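Local coordinates for hemolysin-like protein containing CBS domains (Oenococcus oeni, PDB 3OCO) that is of unknown function but forms the paired CBS domains of a larger membrane protein that may bind flavin adenine dinucleotide, at residues 17-22 and 101-106; 34-39 and 60-65; 66-71 and 90-95; 94-99 and 112-117; 116-121 and 131-136. All blocks are in the same frame, centred on the assembly; numbering follows the deposited sequence.

Interaction 1: residues 17-22 and 101-106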
# COMPACT_ATOMS: atom_id res chain seq x y z
N MSE A 17 -2.38 3.41 20.24
CA MSE A 17 -2.00 4.25 19.13
C MSE A 17 -2.76 5.57 19.13
O MSE A 17 -2.28 6.57 18.59
CB MSE A 17 -2.24 3.53 17.81
CG MSE A 17 -1.38 4.06 16.66
SE MSE A 17 -2.40 4.22 15.01
CE MSE A 17 -0.98 3.66 13.81
N ASN A 18 -3.95 5.57 19.72
CA ASN A 18 -4.77 6.77 19.75
C ASN A 18 -4.05 7.90 20.48
O ASN A 18 -4.28 9.09 20.22
CB ASN A 18 -6.13 6.49 20.40
CG ASN A 18 -7.03 7.71 20.40
OD1 ASN A 18 -7.36 8.26 21.46
ND2 ASN A 18 -7.44 8.14 19.22
N ASP A 19 -3.16 7.52 21.38
CA ASP A 19 -2.52 8.48 22.26
C ASP A 19 -1.09 8.80 21.83
O ASP A 19 -0.48 9.73 22.36
CB ASP A 19 -2.54 7.97 23.70
CG ASP A 19 -2.78 9.07 24.71
OD1 ASP A 19 -2.98 10.23 24.28
OD2 ASP A 19 -2.79 8.79 25.92
N LYS A 20 -0.57 8.04 20.87
CA LYS A 20 0.79 8.21 20.38
C LYS A 20 0.93 9.46 19.52
O LYS A 20 -0.07 10.03 19.07
CB LYS A 20 1.25 6.98 19.59
CG LYS A 20 1.74 5.83 20.45
CD LYS A 20 1.59 4.50 19.71
CE LYS A 20 2.06 3.33 20.57
NZ LYS A 20 3.53 3.42 20.84
N VAL A 21 2.16 9.88 19.28
CA VAL A 21 2.41 11.02 18.41
C VAL A 21 3.25 10.66 17.19
O VAL A 21 3.80 9.56 17.09
CB VAL A 21 3.08 12.18 19.15
CG1 VAL A 21 2.20 12.67 20.27
CG2 VAL A 21 4.43 11.75 19.68
N ALA A 22 3.36 11.61 16.27
CA ALA A 22 4.08 11.41 15.03
C ALA A 22 5.46 10.73 15.18
O ALA A 22 5.80 9.83 14.42
CB ALA A 22 4.21 12.74 14.29
N ASN A 101 5.14 16.24 17.55
CA ASN A 101 4.25 15.98 18.67
C ASN A 101 2.77 15.84 18.30
O ASN A 101 1.94 15.65 19.18
CB ASN A 101 4.44 17.02 19.78
CG ASN A 101 4.19 18.44 19.29
OD1 ASN A 101 3.05 18.85 19.09
ND2 ASN A 101 5.27 19.19 19.07
N MSE A 102 2.43 15.93 17.02
CA MSE A 102 1.03 15.75 16.64
C MSE A 102 0.56 14.34 16.98
O MSE A 102 1.25 13.36 16.71
CB MSE A 102 0.80 16.02 15.15
CG MSE A 102 -0.54 16.67 14.86
SE MSE A 102 -0.99 16.76 12.97
CE MSE A 102 -2.28 18.22 13.02
N LYS A 103 -0.61 14.24 17.59
CA LYS A 103 -1.20 12.94 17.90
C LYS A 103 -1.51 12.22 16.60
O LYS A 103 -2.02 12.81 15.65
CB LYS A 103 -2.47 13.10 18.73
CG LYS A 103 -2.37 12.57 20.16
CD LYS A 103 -1.43 13.40 21.01
CE LYS A 103 -1.63 13.11 22.50
NZ LYS A 103 -3.05 13.38 22.92
N VAL A 104 -1.21 10.92 16.57
CA VAL A 104 -1.35 10.13 15.36
C VAL A 104 -2.65 10.37 14.58
O VAL A 104 -2.61 10.68 13.40
CB VAL A 104 -1.13 8.65 15.66
CG1 VAL A 104 -1.43 7.82 14.44
CG2 VAL A 104 0.31 8.43 16.11
N PRO A 105 -3.82 10.24 15.24
CA PRO A 105 -5.07 10.44 14.50
C PRO A 105 -5.17 11.83 13.86
O PRO A 105 -5.79 11.97 12.80
CB PRO A 105 -6.15 10.30 15.58
CG PRO A 105 -5.51 9.47 16.64
CD PRO A 105 -4.05 9.84 16.64
N ASP A 106 -4.56 12.83 14.51
CA ASP A 106 -4.57 14.19 13.98
C ASP A 106 -3.71 14.31 12.73
O ASP A 106 -4.01 15.10 11.84
CB ASP A 106 -4.12 15.19 15.04
CG ASP A 106 -5.17 15.43 16.10
OD1 ASP A 106 -6.35 15.11 15.84
OD2 ASP A 106 -4.82 15.95 17.18
O HOH W 1 -5.54 11.55 23.49
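Lys20 and Val21 run against Met102, Lys103 and Val104 where the loop after helix 10-19 meets the start of helix 104-113. The tight part is made by the backbone. Val104 N gives a nearly straight hydrogen bond to Lys20 O (2.9 Å, 167°), arriving tilted out of the carbonyl plane, and Ala22 N reaches Met102 O at 2.8 Å, more bent at 144°. Between them Val21 and Lys103 form a single bridge, their CA atoms 4.1 Å apart. Val104 CG2 lies against the Lys20 carbonyl, while CG1, anti to the backbone N (chi1 174°), meets Met17 SE at 3.8 Å, the two side chains crossing at about a right angle. The outer side is looser: OD1 of Asp19 and NZ of Lys103 are 3.4 Å apart, a weak salt bridge supplemented by a water that donates to OD1 and accepts from NZ. A further side is covered by the neighbouring subunit, whose Phe10 packs on Asn18 and Pro105 where Asn18 ND2 touches Pro105 CG at 3.5 Å. The arrangement is an isolated beta bridge, its Lys103 also the N-cap residue of helix 104-113, joining the N-terminal helix 10-19 to the second CBS range.

Interaction 2: residues 34-39 and 60-65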
# COMPACT_ATOMS: atom_id res chain seq x y z
N VAL A 34 15.19 8.58 -0.43
CA VAL A 34 14.62 9.70 -1.18
C VAL A 34 15.10 9.74 -2.63
O VAL A 34 16.08 9.08 -2.99
CB VAL A 34 14.94 11.04 -0.49
CG1 VAL A 34 14.51 10.98 0.97
CG2 VAL A 34 16.42 11.35 -0.60
N VAL A 35 14.38 10.47 -3.46
CA VAL A 35 14.88 10.86 -4.78
C VAL A 35 14.88 12.39 -4.88
O VAL A 35 14.14 13.07 -4.18
CB VAL A 35 14.02 10.28 -5.91
CG1 VAL A 35 14.13 8.78 -5.94
CG2 VAL A 35 12.58 10.71 -5.74
N ASP A 36 15.69 12.91 -5.78
CA ASP A 36 15.86 14.36 -5.91
C ASP A 36 15.01 14.94 -7.05
O ASP A 36 14.81 14.29 -8.08
CB ASP A 36 17.34 14.70 -6.12
CG ASP A 36 17.60 16.20 -6.12
OD1 ASP A 36 17.31 16.84 -5.09
OD2 ASP A 36 18.09 16.74 -7.15
N VAL A 37 14.53 16.17 -6.87
CA VAL A 37 13.68 16.81 -7.86
C VAL A 37 14.34 16.89 -9.25
O VAL A 37 13.66 17.03 -10.27
CB VAL A 37 13.26 18.22 -7.41
CG1 VAL A 37 14.49 19.14 -7.26
CG2 VAL A 37 12.26 18.82 -8.37
N ASP A 38 15.67 16.79 -9.29
CA ASP A 38 16.40 16.90 -10.55
C ASP A 38 16.93 15.56 -11.07
O ASP A 38 17.68 15.52 -12.05
CB ASP A 38 17.56 17.87 -10.42
CG ASP A 38 17.15 19.30 -10.72
OD1 ASP A 38 15.95 19.57 -10.92
OD2 ASP A 38 18.06 20.16 -10.76
N GLU A 39 16.57 14.48 -10.40
CA GLU A 39 16.89 13.17 -10.95
C GLU A 39 15.88 12.84 -12.03
O GLU A 39 14.79 13.42 -12.07
CB GLU A 39 16.93 12.10 -9.86
CG GLU A 39 18.34 11.56 -9.63
CD GLU A 39 18.72 11.53 -8.16
OE1 GLU A 39 17.84 11.23 -7.31
OE2 GLU A 39 19.90 11.80 -7.85
N ALA A 60 14.63 18.64 -2.32
CA ALA A 60 15.22 19.75 -3.08
C ALA A 60 16.71 19.79 -2.79
O ALA A 60 17.13 19.53 -1.66
CB ALA A 60 14.56 21.08 -2.70
N ASP A 61 17.51 20.10 -3.80
CA ASP A 61 18.93 20.36 -3.56
C ASP A 61 19.65 19.16 -2.95
O ASP A 61 20.69 19.31 -2.31
CB ASP A 61 19.10 21.59 -2.66
CG ASP A 61 18.61 22.89 -3.32
OD1 ASP A 61 18.94 23.12 -4.51
OD2 ASP A 61 17.90 23.68 -2.66
N ASN A 62 19.09 17.97 -3.15
CA ASN A 62 19.66 16.74 -2.60
C ASN A 62 19.76 16.75 -1.09
O ASN A 62 20.59 16.06 -0.50
CB ASN A 62 21.03 16.45 -3.22
CG ASN A 62 20.93 15.73 -4.55
OD1 ASN A 62 20.43 14.60 -4.62
ND2 ASN A 62 21.40 16.38 -5.61
N ASP A 63 18.90 17.54 -0.46
CA ASP A 63 18.93 17.72 0.99
C ASP A 63 17.77 16.97 1.63
O ASP A 63 16.62 17.31 1.39
CB ASP A 63 18.83 19.22 1.32
CG ASP A 63 19.27 19.55 2.74
OD1 ASP A 63 19.47 18.62 3.55
OD2 ASP A 63 19.42 20.75 3.03
N LYS A 64 18.05 15.96 2.45
CA LYS A 64 16.95 15.26 3.15
C LYS A 64 16.07 16.22 3.93
O LYS A 64 14.88 15.95 4.09
CB LYS A 64 17.45 14.16 4.09
CG LYS A 64 17.90 12.88 3.41
CD LYS A 64 18.89 12.14 4.30
CE LYS A 64 18.29 10.88 4.91
NZ LYS A 64 18.28 9.79 3.93
N ASP A 65 16.63 17.33 4.39
CA ASP A 65 15.87 18.28 5.22
C ASP A 65 15.00 19.22 4.38
O ASP A 65 14.27 20.05 4.92
CB ASP A 65 16.80 19.07 6.15
CG ASP A 65 17.48 18.18 7.19
OD1 ASP A 65 16.75 17.49 7.92
OD2 ASP A 65 18.73 18.17 7.28
O HOH W 2 19.88 15.80 -8.62
O HOH W 3 18.21 20.04 -7.11
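A polar surface contact joins Asp36 to Asn62 at one end of the three-stranded sheet, where the edge strand 35-36 leaves it beside the turn between strands 55-60 and 66-72. One carboxylate carries most of it. Asp36 CG is anti to the backbone N (chi1 -174°), which sends the carboxylate across to the turn; there OD1 accepts from Asn62 N at 2.9 Å, the donor standing above the carboxylate plane and the bond bent to 143°. The same oxygen is hydrogen-bonded to Thr59 OG1, so two partners grip it. The amide of Asn62 stacks on the carboxylate, their planes 19° apart although the side chains as a whole cross at about a right angle, and Asn62 OD1 comes to 3.4 Å from Asp36 CB.

OD2 of Asp36 turns to its own loop and takes the backbone N of Asp38 at 3.2 Å, again from above the plane. A water also donates to OD2 over a long distance and links it weakly to Asp61 N. Glu39 OE1 folds back to accept from Asp36 N at 3.1 Å, so the residue is held at both its backbone and its side chain. The apolar share is small: Val37 CG1 lies 4.3 Å from Ala60 CA, and Val37 also packs on Val58 and Ile68. Within the first CBS domain range, Asp36 thus makes an Asx turn with OD2, set in the type I turn Asp36 to Glu39, while OD1 holds the type I' turn Ala60 to Asp63 in the loop between strands 55-60 and 66-72.

Interaction 3: residues 66-71 and 90-95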
# COMPACT_ATOMS: atom_id res chain seq x y z
N LYS A 66 15.05 19.04 3.07
CA LYS A 66 14.20 19.79 2.14
C LYS A 66 13.27 18.88 1.28
O LYS A 66 13.38 18.86 0.03
CB LYS A 66 15.09 20.63 1.21
CG LYS A 66 15.84 21.78 1.91
CD LYS A 66 16.74 22.51 0.92
CE LYS A 66 17.61 23.58 1.58
NZ LYS A 66 18.72 24.03 0.66
N ILE A 67 12.37 18.15 1.93
CA ILE A 67 11.38 17.33 1.21
C ILE A 67 10.27 18.20 0.62
O ILE A 67 9.53 18.83 1.36
CB ILE A 67 10.69 16.27 2.11
CG1 ILE A 67 11.71 15.34 2.78
CG2 ILE A 67 9.67 15.48 1.30
CD1 ILE A 67 12.83 14.97 1.88
N ILE A 68 10.15 18.24 -0.69
CA ILE A 68 9.13 19.08 -1.33
C ILE A 68 7.87 18.31 -1.79
O ILE A 68 6.86 18.92 -2.16
CB ILE A 68 9.73 19.85 -2.51
CG1 ILE A 68 10.81 19.00 -3.19
CG2 ILE A 68 10.39 21.14 -2.03
CD1 ILE A 68 11.21 19.51 -4.56
N GLY A 69 7.92 16.98 -1.76
CA GLY A 69 6.79 16.16 -2.17
C GLY A 69 7.14 14.67 -2.23
O GLY A 69 8.14 14.26 -1.64
N TYR A 70 6.34 13.87 -2.93
CA TYR A 70 6.70 12.46 -3.12
C TYR A 70 6.54 12.02 -4.55
O TYR A 70 5.76 12.63 -5.30
CB TYR A 70 5.92 11.54 -2.20
CG TYR A 70 4.51 11.21 -2.66
CD1 TYR A 70 4.21 9.99 -3.27
CD2 TYR A 70 3.48 12.12 -2.46
CE1 TYR A 70 2.91 9.70 -3.69
CE2 TYR A 70 2.18 11.83 -2.86
CZ TYR A 70 1.90 10.63 -3.48
OH TYR A 70 0.60 10.38 -3.87
N ALA A 71 7.28 10.97 -4.91
CA ALA A 71 7.11 10.27 -6.19
C ALA A 71 6.51 8.86 -6.03
O ALA A 71 6.97 8.06 -5.21
CB ALA A 71 8.41 10.22 -6.96
N THR A 90 8.43 16.48 -12.85
CA THR A 90 7.30 16.37 -13.75
C THR A 90 6.22 15.41 -13.21
O THR A 90 5.05 15.57 -13.55
CB THR A 90 7.73 16.04 -15.19
OG1 THR A 90 8.24 14.70 -15.26
CG2 THR A 90 8.81 17.06 -15.65
N ILE A 91 6.59 14.46 -12.35
CA ILE A 91 5.60 13.57 -11.72
C ILE A 91 5.29 13.82 -10.22
O ILE A 91 4.25 13.41 -9.72
CB ILE A 91 5.96 12.07 -11.91
CG1 ILE A 91 7.27 11.72 -11.21
CG2 ILE A 91 6.01 11.68 -13.39
CD1 ILE A 91 7.57 10.23 -11.23
N MSE A 92 6.19 14.49 -9.52
CA MSE A 92 6.05 14.74 -8.08
C MSE A 92 4.66 15.21 -7.63
O MSE A 92 4.03 16.03 -8.30
CB MSE A 92 7.09 15.79 -7.69
CG MSE A 92 7.17 16.18 -6.24
SE MSE A 92 8.52 17.61 -6.08
CE MSE A 92 7.38 19.12 -6.57
N ARG A 93 4.18 14.70 -6.50
CA ARG A 93 2.91 15.17 -5.95
C ARG A 93 3.05 15.58 -4.50
O ARG A 93 4.04 15.24 -3.86
CB ARG A 93 1.79 14.13 -6.13
CG ARG A 93 2.26 12.70 -6.21
CD ARG A 93 1.75 12.01 -7.47
NE ARG A 93 0.46 11.36 -7.28
CZ ARG A 93 -0.31 10.93 -8.27
NH1 ARG A 93 -1.48 10.36 -8.01
NH2 ARG A 93 0.08 11.07 -9.52
N ASP A 94 2.05 16.31 -3.99
CA ASP A 94 2.13 17.03 -2.70
C ASP A 94 2.22 16.17 -1.46
O ASP A 94 1.77 15.03 -1.43
CB ASP A 94 0.90 17.93 -2.52
CG ASP A 94 0.83 19.03 -3.53
OD1 ASP A 94 1.84 19.26 -4.23
OD2 ASP A 94 -0.23 19.68 -3.62
N ILE A 95 2.79 16.74 -0.40
CA ILE A 95 2.74 16.10 0.90
C ILE A 95 2.14 17.05 1.89
O ILE A 95 1.79 18.18 1.55
CB ILE A 95 4.11 15.64 1.37
CG1 ILE A 95 5.16 16.75 1.20
CG2 ILE A 95 4.53 14.41 0.57
CD1 ILE A 95 5.37 17.63 2.44
O HOH W 4 4.01 19.42 -1.84
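The Tyr70 ring carries Arg93 CG over one face, 3.7 Å from the ring centroid in a CH-pi contact displaced toward the rim on the CZ side. Asp94 O lies at the ring's edge, in its plane, 3.5 Å from CE2, while Ile95 CG2 comes obliquely to CD2. The guanidinium of Arg93 does not stack on the ring: the two planes stand 72° apart, the tyrosine OH lies near the guanidinium edge, and NH2 makes a salt bridge to Asp75. A chi1 of 80° places the Tyr70 ring between the backbone N and carbonyl carbon, turned back over the segment that its own backbone binds.

That backbone pairing is reciprocal. Tyr70 N donates to Arg93 O at 2.8 Å, and Arg93 N returns to Tyr70 O at 2.9 Å with an angle of 173°, a single antiparallel hydrogen-bonded pair. Gly69, with no side chain, lets segment 90-95 come close to strand 66-72, its CA 3.4 Å from Arg93 O and 3.8 Å from Ile95 CG1. Farther out, Ile68 CD1 meets the selenium of Met92 at 3.6 Å, the side chains crossing at about a right angle. One water joins Ile68 O, Asp94 OD1 and Ile95 N.

The contact thus fastens the linker between helix 73-83 and strand 96-99 to edge strand 66-72. Ile91 packs back on helix 73-83, and Tyr70 and Ile95 both reach Met118 ahead of strand 119-122.

Interaction 4: residues 94-99 and 112-117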
# COMPACT_ATOMS: atom_id res chain seq x y z
N ASP A 94 2.05 16.31 -3.99
CA ASP A 94 2.13 17.03 -2.70
C ASP A 94 2.22 16.17 -1.46
O ASP A 94 1.77 15.03 -1.43
CB ASP A 94 0.90 17.93 -2.52
CG ASP A 94 0.83 19.03 -3.53
OD1 ASP A 94 1.84 19.26 -4.23
OD2 ASP A 94 -0.23 19.68 -3.62
N ILE A 95 2.79 16.74 -0.40
CA ILE A 95 2.74 16.10 0.90
C ILE A 95 2.14 17.05 1.89
O ILE A 95 1.79 18.18 1.55
CB ILE A 95 4.11 15.64 1.37
CG1 ILE A 95 5.16 16.75 1.20
CG2 ILE A 95 4.53 14.41 0.57
CD1 ILE A 95 5.37 17.63 2.44
N VAL A 96 1.98 16.58 3.12
CA VAL A 96 1.64 17.46 4.22
C VAL A 96 2.71 17.32 5.31
O VAL A 96 3.27 16.24 5.51
CB VAL A 96 0.21 17.20 4.75
CG1 VAL A 96 0.15 15.85 5.46
CG2 VAL A 96 -0.23 18.32 5.67
N SER A 97 3.05 18.42 5.97
CA SER A 97 4.03 18.34 7.03
C SER A 97 3.35 18.49 8.37
O SER A 97 2.33 19.19 8.50
CB SER A 97 5.13 19.39 6.83
OG SER A 97 4.60 20.71 6.84
N VAL A 98 3.89 17.82 9.38
CA VAL A 98 3.30 17.83 10.71
C VAL A 98 4.44 17.82 11.73
O VAL A 98 5.50 17.26 11.44
CB VAL A 98 2.40 16.58 10.95
CG1 VAL A 98 1.45 16.35 9.77
CG2 VAL A 98 3.24 15.33 11.16
N PRO A 99 4.21 18.42 12.92
CA PRO A 99 5.21 18.48 13.99
C PRO A 99 5.39 17.13 14.68
O PRO A 99 4.45 16.33 14.69
CB PRO A 99 4.63 19.50 14.99
CG PRO A 99 3.27 19.91 14.44
CD PRO A 99 2.90 18.93 13.37
N SER A 112 -5.69 13.43 5.38
CA SER A 112 -6.96 13.27 4.68
C SER A 112 -7.49 14.62 4.18
O SER A 112 -7.99 14.72 3.06
CB SER A 112 -7.99 12.58 5.56
OG SER A 112 -9.24 12.55 4.91
N ALA A 113 -7.38 15.65 5.01
CA ALA A 113 -7.91 16.95 4.64
C ALA A 113 -7.14 17.49 3.44
O ALA A 113 -7.72 18.15 2.58
CB ALA A 113 -7.85 17.92 5.83
N HIS A 114 -5.85 17.19 3.40
CA HIS A 114 -4.94 17.67 2.35
C HIS A 114 -4.86 16.68 1.19
O HIS A 114 -4.22 16.96 0.17
CB HIS A 114 -3.53 17.87 2.92
CG HIS A 114 -3.37 19.08 3.78
ND1 HIS A 114 -3.78 19.12 5.10
CD2 HIS A 114 -2.82 20.29 3.53
CE1 HIS A 114 -3.50 20.31 5.61
NE2 HIS A 114 -2.92 21.04 4.68
N ARG A 115 -5.48 15.52 1.37
CA ARG A 115 -5.52 14.45 0.37
C ARG A 115 -4.14 14.00 -0.07
O ARG A 115 -3.84 13.94 -1.26
CB ARG A 115 -6.36 14.88 -0.84
CG ARG A 115 -7.76 15.27 -0.46
CD ARG A 115 -8.56 15.78 -1.65
NE ARG A 115 -9.94 16.07 -1.27
CZ ARG A 115 -10.96 15.22 -1.44
NH1 ARG A 115 -10.76 14.04 -2.01
NH2 ARG A 115 -12.18 15.58 -1.06
N VAL A 116 -3.28 13.69 0.90
CA VAL A 116 -1.96 13.17 0.59
C VAL A 116 -1.80 11.83 1.30
O VAL A 116 -2.43 11.59 2.33
CB VAL A 116 -0.84 14.15 1.02
CG1 VAL A 116 -0.99 15.48 0.30
CG2 VAL A 116 -0.85 14.37 2.53
N PRO A 117 -0.99 10.92 0.74
CA PRO A 117 -0.73 9.66 1.43
C PRO A 117 0.59 9.73 2.19
O PRO A 117 1.08 8.74 2.74
CB PRO A 117 -0.62 8.66 0.27
CG PRO A 117 -0.46 9.50 -1.01
CD PRO A 117 -0.36 10.94 -0.59
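Strand 96-99 and the exit of helix 104-113 meet here within a beta-alpha-beta unit, and Val96 meets His114 with one methyl and Val116 with the other. The contact has no hydrogen bond across it and rests on methyl groups. Val96 CG2, anti to the backbone N, sits over the centre of the His114 imidazole, 3.6 Å from the centroid and only 7° off the ring normal, a well-centred CH-pi contact. A hydrogen bond between His114 ND1 and Glu110 O, one turn back in helix 104-113, helps hold the ring's orientation.

The other methyl of Val96, CG1, lies between the backbone N and carbonyl carbon (chi1 70°) and meets Val116 CG2 at 3.4 Å, closer than usual van der Waals contact, with the two side chains crossing at about a right angle. Val116 spreads its branches along the strand's approach: CG2 faces Val96, whereas CG1 rests against Asp94 O at 3.3 Å and Ile95 CA at 3.8 Å.

The helix ends in a Schellman motif with Arg115 (phi 57°) as its C-prime residue, after which the chain turns to Val116. Val116 N bonds to Met111 O, and a weak bond joins Arg115 N to Ser112 O.

Val96 also touches Glu110 and Met111 of helix 104-113 and Ala119 of strand 119-122. The backbone of Val96 pairs with Met118 and Ile120, placing strand 96-99 parallel to and beside strand 119-122.

Interaction 5: residues 116-121 and 131-136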
# COMPACT_ATOMS: atom_id res chain seq x y z
N VAL A 116 -3.28 13.69 0.90
CA VAL A 116 -1.96 13.17 0.59
C VAL A 116 -1.80 11.83 1.30
O VAL A 116 -2.43 11.59 2.33
CB VAL A 116 -0.84 14.15 1.02
CG1 VAL A 116 -0.99 15.48 0.30
CG2 VAL A 116 -0.85 14.37 2.53
N PRO A 117 -0.99 10.92 0.74
CA PRO A 117 -0.73 9.66 1.43
C PRO A 117 0.59 9.73 2.19
O PRO A 117 1.08 8.74 2.74
CB PRO A 117 -0.62 8.66 0.27
CG PRO A 117 -0.46 9.50 -1.01
CD PRO A 117 -0.36 10.94 -0.59
N MSE A 118 1.19 10.92 2.23
CA MSE A 118 2.43 11.07 2.96
C MSE A 118 2.46 12.30 3.83
O MSE A 118 2.18 13.41 3.38
CB MSE A 118 3.64 11.04 2.03
CG MSE A 118 4.95 11.24 2.79
SE MSE A 118 6.52 10.75 1.79
CE MSE A 118 6.93 12.42 0.89
N ALA A 119 2.80 12.09 5.10
CA ALA A 119 3.05 13.19 6.01
C ALA A 119 4.54 13.23 6.28
O ALA A 119 5.17 12.18 6.47
CB ALA A 119 2.30 12.97 7.29
N ILE A 120 5.11 14.43 6.30
CA ILE A 120 6.51 14.56 6.64
C ILE A 120 6.59 15.12 8.05
O ILE A 120 6.02 16.19 8.33
CB ILE A 120 7.27 15.50 5.65
CG1 ILE A 120 7.43 14.84 4.28
CG2 ILE A 120 8.65 15.78 6.14
CD1 ILE A 120 6.16 14.46 3.61
N VAL A 121 7.27 14.40 8.93
CA VAL A 121 7.42 14.83 10.32
C VAL A 121 8.62 15.80 10.46
O VAL A 121 9.75 15.42 10.16
CB VAL A 121 7.58 13.63 11.29
CG1 VAL A 121 7.47 14.10 12.73
CG2 VAL A 121 6.52 12.57 11.02
N ILE A 131 9.14 10.31 8.13
CA ILE A 131 7.90 10.36 7.38
C ILE A 131 6.90 9.31 7.88
O ILE A 131 7.28 8.34 8.55
CB ILE A 131 8.11 10.12 5.86
CG1 ILE A 131 8.46 8.65 5.57
CG2 ILE A 131 9.16 11.04 5.30
CD1 ILE A 131 8.67 8.34 4.08
N ILE A 132 5.64 9.52 7.53
CA ILE A 132 4.58 8.56 7.85
C ILE A 132 3.65 8.33 6.68
O ILE A 132 3.25 9.27 6.00
CB ILE A 132 3.67 9.04 8.99
CG1 ILE A 132 4.42 9.10 10.32
CG2 ILE A 132 2.44 8.13 9.08
CD1 ILE A 132 3.72 9.96 11.36
N THR A 133 3.32 7.06 6.46
CA THR A 133 2.26 6.66 5.54
C THR A 133 1.43 5.52 6.13
O THR A 133 1.78 4.93 7.15
CB THR A 133 2.83 6.22 4.20
OG1 THR A 133 3.59 5.02 4.39
CG2 THR A 133 3.72 7.32 3.63
N ASP A 134 0.31 5.22 5.48
CA ASP A 134 -0.53 4.12 5.91
C ASP A 134 0.26 2.87 6.36
O ASP A 134 -0.01 2.31 7.40
CB ASP A 134 -1.58 3.77 4.83
CG ASP A 134 -0.96 3.58 3.44
OD1 ASP A 134 0.22 3.17 3.33
OD2 ASP A 134 -1.67 3.83 2.44
N LYS A 135 1.25 2.45 5.59
CA LYS A 135 2.01 1.26 5.97
C LYS A 135 2.55 1.34 7.40
O LYS A 135 2.61 0.33 8.09
CB LYS A 135 3.12 0.94 4.95
CG LYS A 135 4.38 1.80 5.04
CD LYS A 135 5.41 1.42 3.96
CE LYS A 135 4.90 1.72 2.54
NZ LYS A 135 5.92 1.43 1.47
N ASP A 136 2.91 2.54 7.85
CA ASP A 136 3.38 2.73 9.23
C ASP A 136 2.28 2.65 10.29
O ASP A 136 2.52 2.19 11.41
CB ASP A 136 4.14 4.05 9.35
CG ASP A 136 5.26 4.15 8.35
OD1 ASP A 136 6.15 3.27 8.38
OD2 ASP A 136 5.23 5.08 7.52
O HOH W 5 -0.39 6.58 3.09
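Met118 reaches from its backbone across to Ile131 and Thr133. Its CB lies 4.1 Å from Thr133 CG2; CG, anti to the backbone N (chi1 178°), stays about equally far from that methyl and Ile132 O, both on one side of it; a bend at chi3 follows, and the selenium meets Ile131 CD1 at 4.0 Å. The terminal CE then leaves this pair of segments and packs on Ile95 CG2.

The backbones beneath are paired antiparallel. Ala119 N donates to Ile132 O at 3.0 Å, in the carbonyl plane and almost straight (174°), and Ile132 N returns to Ala119 O at 2.9 Å. The adjoining pair, Ile120 and Ile131, is non-hydrogen-bonded, with both side chains on one face of the sheet. On the other face, with Ala119, Ile132 CD1 touches Val121 CG2 at 3.8 Å.

Where the pairing ends, Thr133 CG2 presses on Pro117 O at 3.1 Å, and a water links Pro117 O to Asp134 N. Thr133 is the N-cap of helix 134-142, and its N bonds to the anti lone pair of Asp136 OD2.

This buried hairpin occupies the middle of the four-stranded sheet, flanked by strands 96-99 and 27-28; Met118 and Ile131 touch Pro57 of strand 55-60, while Val121 and Ile132 pack on Ala22 of helix 22-25.

Overall arrangement
From the N terminus, interaction 1 closes the longest loop, bringing the end of helix 10-19 to the start of helix 104-113. Interactions 2 and 3 are nested inside it, in series, and both reach the three-stranded sheet. Interaction 3 ties that sheet, in the first CBS range, to the chain entering the second, handing Asp94 and Ile95 on to interaction 4. Interaction 4 crosses interaction 1, since their segments alternate, and both use helix 104-113. Interaction 5 follows, sharing Val116 and Pro117 with interaction 4 and the same four-stranded sheet. Interactions 1 and 2 lie on opposite sides of the chain's centre, their centres 28 Å apart.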